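Local structure of protein pid-3 (Caenorhabditis elegans, 7OCX) at residues 10-22 against 71-83. The protein takes part in piRNA biogenesis as a component of the PETISCO complex, its RNA recognition motif domain pairing with that of TOFU-6. Residues are numbered along the deposited sequence; the frame is centred on the assembly and turned at random.
Sequences DQENMLKISGYPG and LDRNHKLQVSSLV
Pro21 puts its CG over the centre of one face of the His75 imidazole, 3.9 Å from the ring centroid and 6° off the normal, a CH-pi contact. At the ring edge, Gly19 O sits near the plane beside CD2, and ND1 donates in plane to the syn lone pair of Asp72 OD1 at 2.8 Å. OD1 also accepts from Asn74 N, above the carboxylate plane, in an Asx turn that steadies the carboxylate; the ND1 bond is likely to limit rotation of the imidazole. With an alanine at His75 the imidazole goes, and Pro21 would probably lose its packing surface and the Asp72 carboxylate turn more easily. Arg73, at the hairpin tip, forms a salt bridge with Asp71 of the TOFU-6 chain, and Pro21 packs on Leu14 of that chain.

Beyond this end, strands 14-18 and 78-81 run antiparallel, 165° between their directions. Lys16 and Ser80 exchange two backbone hydrogen bonds, as do Ser18 and Gln78. On the buried face Ile17 and Val79 lie side by side, CG1 to CG2 4.0 Å; with CG1 anti to the backbone N (chi1 179°), the isoleucine also reaches Leu77 CD2. That methyl meets Tyr20 too, at CB and near the plane at the ring edge. On the other face Ser18 OG rests 3.5 Å from Gln78 CB, and a water joins this hydroxyl to Gln78 O. Farther along, Leu82 crosses the Lys16 chain at about a right angle, its CD1 against Lys16 CG and CE, though this leucine's exact placement is doubtful.

Strand 14-18 lies mid-sheet in an RRM-type beta-alpha-beta-beta-alpha-beta fold, between 48-53 and 75-81, the fold's last strand, with 70-72 outside the latter. Leu15 and Val79 turn to Ala62 and Phe66 of helix 56-66, Tyr20 packs on helix 26-32, and strand 48-53 hydrogen-bonds to the far edge of 14-18.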
ATOM      1  N   ASP B  10       0.063   6.384  22.528  1.00 54.40           N
ATOM      2  CA  ASP B  10      -1.134   7.094  22.944  1.00 52.65           C
ATOM      3  C   ASP B  10      -2.337   6.563  22.190  1.00 50.72           C
ATOM      4  O   ASP B  10      -2.296   6.389  20.972  1.00 51.97           O
ATOM      5  CB  ASP B  10      -0.978   8.587  22.691  1.00 55.14           C
ATOM      6  CG  ASP B  10       0.135   9.184  23.493  1.00 60.20           C
ATOM      7  OD1 ASP B  10       0.004   9.249  24.737  1.00 56.10           O
ATOM      8  OD2 ASP B  10       1.176   9.528  22.899  1.00 67.96           O
ATOM      9  N   GLN B  11      -3.426   6.340  22.917  1.00 41.66           N
ATOM     10  CA  GLN B  11      -4.591   5.732  22.294  1.00 39.50           C
ATOM     11  C   GLN B  11      -5.134   6.578  21.143  1.00 36.64           C
ATOM     12  O   GLN B  11      -5.707   6.025  20.188  1.00 38.90           O
ATOM     13  CB  GLN B  11      -5.640   5.510  23.368  1.00 42.29           C
ATOM     14  CG  GLN B  11      -6.805   4.717  22.911  1.00 43.91           C
ATOM     15  CD  GLN B  11      -7.621   4.278  24.068  1.00 49.02           C
ATOM     16  OE1 GLN B  11      -7.470   3.155  24.562  1.00 56.62           O
ATOM     17  NE2 GLN B  11      -8.485   5.170  24.547  1.00 50.94           N
ATOM     18  N   GLU B  12      -4.930   7.908  21.180  1.00 36.01           N
ATOM     19  CA  GLU B  12      -5.440   8.736  20.082  1.00 38.72           C
ATOM     20  C   GLU B  12      -4.727   8.443  18.762  1.00 39.54           C
ATOM     21  O   GLU B  12      -5.222   8.852  17.702  1.00 36.39           O
ATOM     22  CB  GLU B  12      -5.327  10.230  20.418  1.00 39.16           C
ATOM     23  CG  GLU B  12      -3.909  10.808  20.419  1.00 41.00           C
ATOM     24  CD  GLU B  12      -3.921  12.323  20.714  1.00 51.81           C
ATOM     25  OE1 GLU B  12      -4.841  12.785  21.420  1.00 58.96           O
ATOM     26  OE2 GLU B  12      -3.018  13.053  20.252  1.00 48.54           O
ATOM     27  N   ASN B  13      -3.591   7.752  18.793  1.00 35.41           N
ATOM     28  CA  ASN B  13      -2.885   7.390  17.575  1.00 35.80           C
ATOM     29  C   ASN B  13      -3.278   6.027  17.040  1.00 34.66           C
ATOM     30  O   ASN B  13      -2.675   5.570  16.073  1.00 36.23           O
ATOM     31  CB  ASN B  13      -1.369   7.407  17.774  1.00 36.40           C
ATOM     32  CG  ASN B  13      -0.842   8.734  18.215  1.00 41.85           C
ATOM     33  OD1 ASN B  13      -1.380   9.772  17.845  1.00 44.67           O
ATOM     34  ND2 ASN B  13       0.233   8.721  19.002  1.00 46.35           N
ATOM     35  N   MET B  14      -4.253   5.354  17.630  1.00 34.04           N
ATOM     36  CA  MET B  14      -4.479   3.955  17.303  1.00 33.38           C
ATOM     37  C   MET B  14      -5.817   3.726  16.647  1.00 39.25           C
ATOM     38  O   MET B  14      -6.805   4.428  16.901  1.00 41.00           O
ATOM     39  CB  MET B  14      -4.333   3.099  18.572  1.00 34.77           C
ATOM     40  CG  MET B  14      -2.859   2.917  18.878  1.00 49.92           C
ATOM     41  SD  MET B  14      -2.473   2.750  20.617  1.00 73.43           S
ATOM     42  CE  MET B  14      -3.958   2.020  21.269  1.00 60.70           C
ATOM     43  N   LEU B  15      -5.826   2.739  15.768  1.00 34.96           N
ATOM     44  CA  LEU B  15      -7.060   2.308  15.150  1.00 36.10           C
ATOM     45  C   LEU B  15      -7.114   0.792  15.152  1.00 39.21           C
ATOM     46  O   LEU B  15      -6.103   0.107  15.340  1.00 38.15           O
ATOM     47  CB  LEU B  15      -7.195   2.872  13.740  1.00 39.88           C
ATOM     48  CG  LEU B  15      -6.178   2.490  12.657  1.00 39.45           C
ATOM     49  CD1 LEU B  15      -6.393   1.081  12.207  1.00 38.25           C
ATOM     50  CD2 LEU B  15      -6.402   3.472  11.535  1.00 45.76           C
ATOM     51  N   LYS B  16      -8.332   0.294  15.005  1.00 34.41           N
ATOM     52  CA  LYS B  16      -8.641  -1.111  14.805  1.00 37.18           C
ATOM     53  C   LYS B  16      -8.993  -1.312  13.347  1.00 41.19           C
ATOM     54  O   LYS B  16      -9.738  -0.515  12.775  1.00 41.34           O
ATOM     55  CB  LYS B  16      -9.835  -1.570  15.653  1.00 41.49           C
ATOM     56  CG  LYS B  16      -9.650  -1.548  17.152  1.00 54.12           C
ATOM     57  CD  LYS B  16     -10.698  -2.444  17.837  1.00 60.62           C
ATOM     58  CE  LYS B  16     -11.021  -1.976  19.262  1.00 74.45           C
ATOM     59  NZ  LYS B  16     -12.461  -2.144  19.648  1.00 73.00           N
ATOM     60  N   ILE B  17      -8.458  -2.362  12.741  1.00 37.19           N
ATOM     61  CA  ILE B  17      -8.785  -2.717  11.364  1.00 35.22           C
ATOM     62  C   ILE B  17      -9.049  -4.216  11.305  1.00 35.02           C
ATOM     63  O   ILE B  17      -8.344  -5.003  11.947  1.00 37.31           O
ATOM     64  CB  ILE B  17      -7.662  -2.291  10.392  1.00 40.81           C
ATOM     65  CG1 ILE B  17      -8.018  -2.686   8.955  1.00 41.09           C
ATOM     66  CG2 ILE B  17      -6.307  -2.867  10.822  1.00 35.73           C
ATOM     67  CD1 ILE B  17      -7.214  -1.927   7.929  1.00 37.90           C
ATOM     68  N   SER B  18     -10.083  -4.616  10.562  1.00 36.11           N
ATOM     69  CA  SER B  18     -10.459  -6.022  10.498  1.00 40.22           C
ATOM     70  C   SER B  18     -11.144  -6.271   9.160  1.00 40.30           C
ATOM     71  O   SER B  18     -11.534  -5.331   8.460  1.00 40.85           O
ATOM     72  CB  SER B  18     -11.372  -6.421  11.662  1.00 45.78           C
ATOM     73  OG  SER B  18     -12.604  -5.717  11.669  1.00 46.36           O
ATOM     74  N   GLY B  19     -11.220  -7.552   8.778  1.00 40.54           N
ATOM     75  CA  GLY B  19     -11.940  -7.959   7.593  1.00 35.44           C
ATOM     76  C   GLY B  19     -11.087  -8.281   6.384  1.00 36.26           C
ATOM     77  O   GLY B  19     -11.631  -8.813   5.408  1.00 31.11           O
ATOM     78  N   TYR B  20      -9.791  -7.955   6.417  1.00 31.52           N
ATOM     79  CA  TYR B  20      -8.895  -8.216   5.315  1.00 34.28           C
ATOM     80  C   TYR B  20      -8.549  -9.693   5.242  1.00 30.65           C
ATOM     81  O   TYR B  20      -8.854 -10.468   6.146  1.00 32.67           O
ATOM     82  CB  TYR B  20      -7.623  -7.388   5.462  1.00 28.44           C
ATOM     83  CG  TYR B  20      -7.006  -7.469   6.838  1.00 33.45           C
ATOM     84  CD1 TYR B  20      -6.294  -8.581   7.253  1.00 31.05           C
ATOM     85  CD2 TYR B  20      -7.209  -6.440   7.762  1.00 34.49           C
ATOM     86  CE1 TYR B  20      -5.738  -8.653   8.535  1.00 32.61           C
ATOM     87  CE2 TYR B  20      -6.673  -6.508   9.051  1.00 33.47           C
ATOM     88  CZ  TYR B  20      -5.938  -7.617   9.429  1.00 36.11           C
ATOM     89  OH  TYR B  20      -5.394  -7.672  10.684  1.00 35.76           O
ATOM     90  N   PRO B  21      -7.887 -10.117   4.166  1.00 32.68           N
ATOM     91  CA  PRO B  21      -7.639 -11.548   4.010  1.00 31.79           C
ATOM     92  C   PRO B  21      -6.758 -12.077   5.131  1.00 31.11           C
ATOM     93  O   PRO B  21      -5.827 -11.413   5.611  1.00 32.75           O
ATOM     94  CB  PRO B  21      -6.949 -11.648   2.648  1.00 33.24           C
ATOM     95  CG  PRO B  21      -7.440 -10.450   1.896  1.00 35.77           C
ATOM     96  CD  PRO B  21      -7.601  -9.358   2.937  1.00 33.62           C
ATOM     97  N   GLY B  22      -7.041 -13.319   5.516  1.00 33.23           N
ATOM     98  CA  GLY B  22      -6.470 -13.893   6.718  1.00 37.69           C
ATOM     99  C   GLY B  22      -4.994 -14.228   6.612  1.00 40.52           C
ATOM    100  O   GLY B  22      -4.349 -14.483   7.635  1.00 41.02           O
ATOM    101  N   LEU B  71     -12.684  -4.634  -0.382  1.00 33.17           N
ATOM    102  CA  LEU B  71     -11.410  -5.059  -0.955  1.00 32.87           C
ATOM    103  C   LEU B  71     -11.610  -5.976  -2.146  1.00 37.97           C
ATOM    104  O   LEU B  71     -10.870  -5.892  -3.132  1.00 39.22           O
ATOM    105  CB  LEU B  71     -10.540  -5.736   0.100  1.00 36.45           C
ATOM    106  CG  LEU B  71     -10.071  -4.885   1.274  1.00 40.19           C
ATOM    107  CD1 LEU B  71      -9.256  -5.728   2.257  1.00 40.26           C
ATOM    108  CD2 LEU B  71      -9.263  -3.696   0.764  1.00 37.93           C
ATOM    109  N   ASP B  72     -12.581  -6.870  -2.069  1.00 34.05           N
ATOM    110  CA  ASP B  72     -12.967  -7.756  -3.159  1.00 37.22           C
ATOM    111  C   ASP B  72     -14.300  -8.345  -2.719  1.00 36.97           C
ATOM    112  O   ASP B  72     -14.823  -8.013  -1.648  1.00 37.79           O
ATOM    113  CB  ASP B  72     -11.841  -8.761  -3.489  1.00 40.56           C
ATOM    114  CG  ASP B  72     -11.543  -9.769  -2.386  1.00 42.34           C
ATOM    115  OD1 ASP B  72     -12.363  -9.950  -1.464  1.00 36.90           O
ATOM    116  OD2 ASP B  72     -10.438 -10.382  -2.431  1.00 39.48           O
ATOM    117  N   ARG B  73     -14.888  -9.172  -3.570  1.00 39.22           N
ATOM    118  CA  ARG B  73     -16.220  -9.673  -3.265  1.00 42.84           C
ATOM    119  C   ARG B  73     -16.258 -10.546  -2.015  1.00 44.58           C
ATOM    120  O   ARG B  73     -17.349 -10.908  -1.560  1.00 44.81           O
ATOM    121  CB  ARG B  73     -16.759 -10.431  -4.470  1.00 45.00           C
ATOM    122  CG  ARG B  73     -15.882 -11.584  -4.923  1.00 48.76           C
ATOM    123  CD  ARG B  73     -16.619 -12.402  -5.965  1.00 55.74           C
ATOM    124  NE  ARG B  73     -15.874 -13.578  -6.395  1.00 51.78           N
ATOM    125  CZ  ARG B  73     -15.232 -13.662  -7.549  1.00 60.76           C
ATOM    126  NH1 ARG B  73     -15.195 -12.644  -8.396  1.00 66.31           N
ATOM    127  NH2 ARG B  73     -14.615 -14.799  -7.866  1.00 61.52           N
ATOM    128  N   ASN B  74     -15.120 -10.876  -1.432  1.00 38.65           N
ATOM    129  CA  ASN B  74     -15.093 -11.712  -0.247  1.00 38.16           C
ATOM    130  C   ASN B  74     -14.640 -10.973   1.000  1.00 36.73           C
ATOM    131  O   ASN B  74     -14.641 -11.573   2.084  1.00 37.30           O
ATOM    132  CB  ASN B  74     -14.171 -12.909  -0.481  1.00 36.96           C
ATOM    133  CG  ASN B  74     -14.682 -13.829  -1.531  1.00 43.12           C
ATOM    134  OD1 ASN B  74     -15.827 -14.267  -1.482  1.00 40.81           O
ATOM    135  ND2 ASN B  74     -13.850 -14.102  -2.527  1.00 41.76           N
ATOM    136  N   HIS B  75     -14.230  -9.707   0.888  1.00 35.19           N
ATOM    137  CA  HIS B  75     -13.619  -9.015   2.016  1.00 32.72           C
ATOM    138  C   HIS B  75     -14.042  -7.563   2.039  1.00 37.18           C
ATOM    139  O   HIS B  75     -13.865  -6.861   1.039  1.00 34.79           O
ATOM    140  CB  HIS B  75     -12.093  -9.090   1.947  1.00 32.60           C
ATOM    141  CG  HIS B  75     -11.560 -10.478   1.955  1.00 34.65           C
ATOM    142  ND1 HIS B  75     -11.404 -11.227   0.809  1.00 35.29           N
ATOM    143  CD2 HIS B  75     -11.192 -11.275   2.987  1.00 33.58           C
ATOM    144  CE1 HIS B  75     -10.926 -12.417   1.135  1.00 33.96           C
ATOM    145  NE2 HIS B  75     -10.796 -12.474   2.447  1.00 35.68           N
ATOM    146  N   LYS B  76     -14.577  -7.133   3.187  1.00 35.30           N
ATOM    147  CA  LYS B  76     -14.943  -5.754   3.484  1.00 32.81           C
ATOM    148  C   LYS B  76     -14.220  -5.325   4.756  1.00 32.98           C
ATOM    149  O   LYS B  76     -14.227  -6.051   5.755  1.00 33.96           O
ATOM    150  CB  LYS B  76     -16.453  -5.629   3.659  1.00 37.90           C
ATOM    151  CG  LYS B  76     -16.963  -4.221   3.946  1.00 37.61           C
ATOM    152  CD  LYS B  76     -18.490  -4.225   3.975  1.00 41.82           C
ATOM    153  CE  LYS B  76     -19.074  -2.894   4.412  1.00 51.61           C
ATOM    154  NZ  LYS B  76     -20.572  -2.981   4.596  1.00 53.10           N
ATOM    155  N   LEU B  77     -13.611  -4.145   4.717  1.00 32.48           N
ATOM    156  CA  LEU B  77     -12.878  -3.619   5.854  1.00 33.71           C
ATOM    157  C   LEU B  77     -13.775  -2.921   6.869  1.00 37.11           C
ATOM    158  O   LEU B  77     -14.728  -2.225   6.516  1.00 34.88           O
ATOM    159  CB  LEU B  77     -11.820  -2.628   5.380  1.00 37.44           C
ATOM    160  CG  LEU B  77     -10.558  -3.109   4.666  1.00 35.57           C
ATOM    161  CD1 LEU B  77      -9.743  -1.871   4.311  1.00 39.71           C
ATOM    162  CD2 LEU B  77      -9.774  -4.015   5.567  1.00 35.92           C
ATOM    163  N   GLN B  78     -13.440  -3.100   8.142  1.00 38.26           N
ATOM    164  CA  GLN B  78     -14.033  -2.363   9.249  1.00 37.95           C
ATOM    165  C   GLN B  78     -12.864  -1.644   9.914  1.00 42.76           C
ATOM    166  O   GLN B  78     -11.867  -2.284  10.273  1.00 39.77           O
ATOM    167  CB  GLN B  78     -14.766  -3.320  10.197  1.00 43.63           C
ATOM    168  CG  GLN B  78     -15.124  -2.723  11.558  1.00 62.27           C
ATOM    169  CD  GLN B  78     -16.263  -3.456  12.271  1.00 78.82           C
ATOM    170  OE1 GLN B  78     -16.492  -4.649  12.059  1.00 69.95           O
ATOM    171  NE2 GLN B  78     -16.985  -2.731  13.124  1.00 93.72           N
ATOM    172  N   VAL B  79     -12.931  -0.312   9.970  1.00 38.25           N
ATOM    173  CA  VAL B  79     -11.851   0.521  10.501  1.00 35.57           C
ATOM    174  C   VAL B  79     -12.473   1.490  11.490  1.00 37.26           C
ATOM    175  O   VAL B  79     -13.474   2.137  11.173  1.00 39.24           O
ATOM    176  CB  VAL B  79     -11.102   1.282   9.389  1.00 38.41           C
ATOM    177  CG1 VAL B  79      -9.893   2.033   9.968  1.00 37.21           C
ATOM    178  CG2 VAL B  79     -10.641   0.319   8.288  1.00 35.34           C
ATOM    179  N   SER B  80     -11.909   1.572  12.693  1.00 36.06           N
ATOM    180  CA  SER B  80     -12.450   2.455  13.711  1.00 39.01           C
ATOM    181  C   SER B  80     -11.318   2.969  14.589  1.00 42.10           C
ATOM    182  O   SER B  80     -10.315   2.293  14.798  1.00 37.43           O
ATOM    183  CB  SER B  80     -13.517   1.761  14.585  1.00 42.23           C
ATOM    184  OG  SER B  80     -12.963   0.677  15.316  1.00 47.87           O
ATOM    185  N   SER B  81     -11.487   4.177  15.102  1.00 47.57           N
ATOM    186  CA  SER B  81     -10.518   4.719  16.037  1.00 41.67           C
ATOM    187  C   SER B  81     -10.732   4.104  17.410  1.00 43.28           C
ATOM    188  O   SER B  81     -11.853   3.791  17.807  1.00 45.27           O
ATOM    189  CB  SER B  81     -10.644   6.231  16.134  1.00 45.38           C
ATOM    190  OG  SER B  81     -11.925   6.560  16.624  1.00 53.75           O
ATOM    191  N   LEU B  82      -9.622   3.891  18.114  1.00 44.93           N
ATOM    192  CA  LEU B  82      -9.665   3.334  19.457  1.00 48.01           C
ATOM    193  C   LEU B  82     -10.243   4.327  20.454  1.00 45.92           C
ATOM    194  O   LEU B  82     -10.838   3.927  21.460  1.00 55.14           O
ATOM    195  CB  LEU B  82      -8.259   2.933  19.896  1.00 48.83           C
ATOM    196  CG  LEU B  82      -8.154   1.537  20.487  1.00 58.81           C
ATOM    197  CD1 LEU B  82      -8.570   0.501  19.465  1.00 61.11           C
ATOM    198  CD2 LEU B  82      -6.764   1.214  20.954  1.00 60.49           C
ATOM    199  N   VAL B  83     -10.034   5.615  20.209  1.00 48.01           N
ATOM    200  CA  VAL B  83     -10.688   6.653  20.995  1.00 51.38           C
ATOM    201  C   VAL B  83     -12.080   6.833  20.413  1.00 58.26           C
ATOM    202  O   VAL B  83     -12.222   7.201  19.239  1.00 57.85           O
ATOM    203  CB  VAL B  83      -9.904   7.971  20.949  1.00 53.01           C
ATOM    204  CG1 VAL B  83     -10.769   9.090  21.543  1.00 61.94           C
ATOM    205  CG2 VAL B  83      -8.571   7.800  21.637  1.00 48.32           C
TER
HETATM  206  O   HOH W   1      -8.041   6.529  18.244  1.00 42.76           O
HETATM  207  O   HOH W   2     -11.934  -3.419  13.185  1.00 47.07           O
HETATM  208  O   HOH W   3     -14.377  -9.469   5.149  1.00 39.53           O